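Local coordinates for protein pyroglutamyl-peptidase I (Fervidobacterium islandicum, PDB 6LTQ) that probably removes the N-terminal pyroglutamyl residue from peptides as a cysteine peptidase of a keratin-degrading thermophile, at residues 89-94 against 178-183. Numbering follows the deposited sequence.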
loop_
_atom_site.group_PDB
_atom_site.type_symbol
_atom_site.label_atom_id
_atom_site.label_comp_id
_atom_site.label_asym_id
_atom_site.label_seq_id
_atom_site.Cartn_x
_atom_site.Cartn_y
_atom_site.Cartn_z
ATOM N N GLY D 89 6.965 -0.327 -10.865
ATOM C CA GLY D 89 7.508 -1.011 -12.027
ATOM C C GLY D 89 7.109 -0.318 -13.321
ATOM O O GLY D 89 6.437 0.708 -13.313
ATOM N N ILE D 90 7.545 -0.900 -14.439
ATOM C CA ILE D 90 7.139 -0.367 -15.736
ATOM C C ILE D 90 5.636 -0.614 -15.900
ATOM O O ILE D 90 5.181 -1.755 -15.909
ATOM C CB ILE D 90 7.948 -1.010 -16.872
ATOM C CG1 ILE D 90 9.468 -0.803 -16.653
ATOM C CG2 ILE D 90 7.495 -0.469 -18.203
ATOM C CD1 ILE D 90 9.930 0.657 -16.555
ATOM N N ARG D 91 4.872 0.467 -15.992
ATOM C CA ARG D 91 3.415 0.394 -15.919
ATOM C C ARG D 91 2.831 0.615 -17.317
ATOM O O ARG D 91 2.686 1.755 -17.780
ATOM C CB ARG D 91 2.901 1.404 -14.902
ATOM C CG ARG D 91 1.402 1.474 -14.777
ATOM C CD ARG D 91 1.019 2.321 -13.577
ATOM N NE ARG D 91 -0.246 3.018 -13.776
ATOM C CZ ARG D 91 -0.858 3.721 -12.828
ATOM N NH1 ARG D 91 -2.002 4.341 -13.101
ATOM N NH2 ARG D 91 -0.330 3.792 -11.601
ATOM N N LEU D 92 2.500 -0.484 -17.975
ATOM C CA LEU D 92 1.991 -0.453 -19.339
ATOM C C LEU D 92 0.489 -0.198 -19.309
ATOM O O LEU D 92 -0.276 -0.991 -18.741
ATOM C CB LEU D 92 2.307 -1.775 -20.038
ATOM C CG LEU D 92 3.783 -2.133 -19.864
ATOM C CD1 LEU D 92 3.990 -3.598 -20.087
ATOM C CD2 LEU D 92 4.669 -1.321 -20.835
ATOM N N GLU D 93 0.067 0.902 -19.924
ATOM C CA GLU D 93 -1.321 1.349 -19.843
ATOM C C GLU D 93 -2.130 0.814 -21.018
ATOM O O GLU D 93 -1.805 1.069 -22.183
ATOM C CB GLU D 93 -1.377 2.874 -19.795
ATOM C CG GLU D 93 -0.688 3.467 -18.572
ATOM C CD GLU D 93 -1.433 3.211 -17.258
ATOM O OE1 GLU D 93 -2.512 2.565 -17.267
ATOM O OE2 GLU D 93 -0.951 3.706 -16.213
ATOM N N ARG D 94 -3.209 0.099 -20.713
ATOM C CA ARG D 94 -4.016 -0.497 -21.760
ATOM C C ARG D 94 -5.198 0.362 -22.171
ATOM O O ARG D 94 -5.740 0.150 -23.266
ATOM C CB ARG D 94 -4.529 -1.872 -21.300
ATOM C CG ARG D 94 -5.061 -2.744 -22.411
ATOM C CD ARG D 94 -5.230 -4.165 -21.978
ATOM N NE ARG D 94 -5.466 -5.045 -23.125
ATOM C CZ ARG D 94 -5.521 -6.370 -23.060
ATOM N NH1 ARG D 94 -5.361 -6.995 -21.897
ATOM N NH2 ARG D 94 -5.722 -7.076 -24.170
ATOM N N PHE D 178 0.970 3.747 -24.121
ATOM C CA PHE D 178 1.450 4.650 -23.083
ATOM C C PHE D 178 2.165 3.837 -22.011
ATOM O O PHE D 178 1.650 2.808 -21.561
ATOM C CB PHE D 178 0.320 5.473 -22.458
ATOM C CG PHE D 178 0.826 6.655 -21.703
ATOM C CD1 PHE D 178 1.426 6.500 -20.451
ATOM C CD2 PHE D 178 0.787 7.918 -22.265
ATOM C CE1 PHE D 178 1.958 7.585 -19.774
ATOM C CE2 PHE D 178 1.310 9.004 -21.591
ATOM C CZ PHE D 178 1.900 8.840 -20.351
ATOM N N VAL D 179 3.349 4.288 -21.611
ATOM C CA VAL D 179 4.164 3.609 -20.597
ATOM C C VAL D 179 4.351 4.589 -19.445
ATOM O O VAL D 179 4.941 5.662 -19.625
ATOM C CB VAL D 179 5.512 3.131 -21.152
ATOM C CG1 VAL D 179 6.291 2.383 -20.061
ATOM C CG2 VAL D 179 5.302 2.213 -22.355
ATOM N N HIS D 180 3.725 4.295 -18.307
ATOM C CA HIS D 180 3.985 5.023 -17.082
ATOM C C HIS D 180 5.240 4.510 -16.392
ATOM O O HIS D 180 5.538 3.313 -16.399
ATOM C CB HIS D 180 2.790 4.942 -16.136
ATOM C CG HIS D 180 1.866 6.117 -16.244
ATOM N ND1 HIS D 180 0.499 5.985 -16.350
ATOM C CD2 HIS D 180 2.118 7.451 -16.301
ATOM C CE1 HIS D 180 -0.057 7.182 -16.426
ATOM N NE2 HIS D 180 0.903 8.090 -16.410
ATOM N N LEU D 181 5.942 5.435 -15.733
ATOM C CA LEU D 181 7.266 5.202 -15.189
ATOM C C LEU D 181 7.326 5.554 -13.704
ATOM O O LEU D 181 6.721 6.550 -13.267
ATOM C CB LEU D 181 8.323 6.051 -15.930
ATOM C CG LEU D 181 8.370 5.860 -17.439
ATOM C CD1 LEU D 181 9.155 7.047 -18.066
ATOM C CD2 LEU D 181 9.006 4.516 -17.778
ATOM N N PRO D 182 8.080 4.772 -12.929
ATOM C CA PRO D 182 8.307 5.122 -11.520
ATOM C C PRO D 182 9.038 6.448 -11.385
ATOM O O PRO D 182 9.687 6.924 -12.314
ATOM C CB PRO D 182 9.195 3.971 -10.999
ATOM C CG PRO D 182 8.915 2.799 -11.929
ATOM C CD PRO D 182 8.659 3.461 -13.293
ATOM N N PHE D 183 8.934 7.035 -10.194
ATOM C CA PHE D 183 9.880 8.076 -9.796
ATOM C C PHE D 183 11.314 7.592 -9.987
ATOM O O PHE D 183 11.624 6.410 -9.798
ATOM C CB PHE D 183 9.698 8.421 -8.324
ATOM C CG PHE D 183 8.654 9.451 -8.047
ATOM C CD1 PHE D 183 8.518 10.575 -8.850
ATOM C CD2 PHE D 183 7.847 9.320 -6.945
ATOM C CE1 PHE D 183 7.581 11.544 -8.548
ATOM C CE2 PHE D 183 6.890 10.290 -6.641
ATOM C CZ PHE D 183 6.766 11.399 -7.445
#
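Val179 packs between Ile90 and Leu92 on the apolar face of two antiparallel strands: its CG1 lies 3.6 Å from Ile90 CG2, and its CG2 meets CD2 of Leu92, which runs alongside. Val179 CG1 stands anti to the backbone N (chi1 -178°), which carries that methyl to Ile90. Helix 131-140 packs on Ile90 and Leu92, through Leu138 on the first and Ile131 and Ala135 on the second. At the end of the paired strands, CG of the Pro182 ring touches the Gly89 carbonyl oxygen, CG to O 3.5 Å. Arg91 and His180 form a hydrogen-bonded pair, Arg91 N to His180 O 3.0 Å and His180 N to Arg91 O 2.8 Å. These strands are neighbours in the central mixed sheet of the alpha/beta pyroglutamyl peptidase fold, where 90-97 runs against 175-181. On the polar face, His180 ND1 donates an almost straight bond (172°) to Glu93 OE2, 2.7 Å away in the ring plane, with the carboxylate nearly perpendicular to the imidazole. Arg91 NE reaches Glu93 OE2 at 2.6 Å, from the other face of the carboxylate, in a salt bridge. Replacing Glu93 with an alanine would probably leave His180 ND1 without its acceptor, the imidazole freer to turn and the Arg91 charge without its mate. Ser148 OG holds Glu93 OE1, while His180 NE2 bonds the cysteinesulfonic acid at position 156, consistent with the oxidised catalytic cysteine of this family.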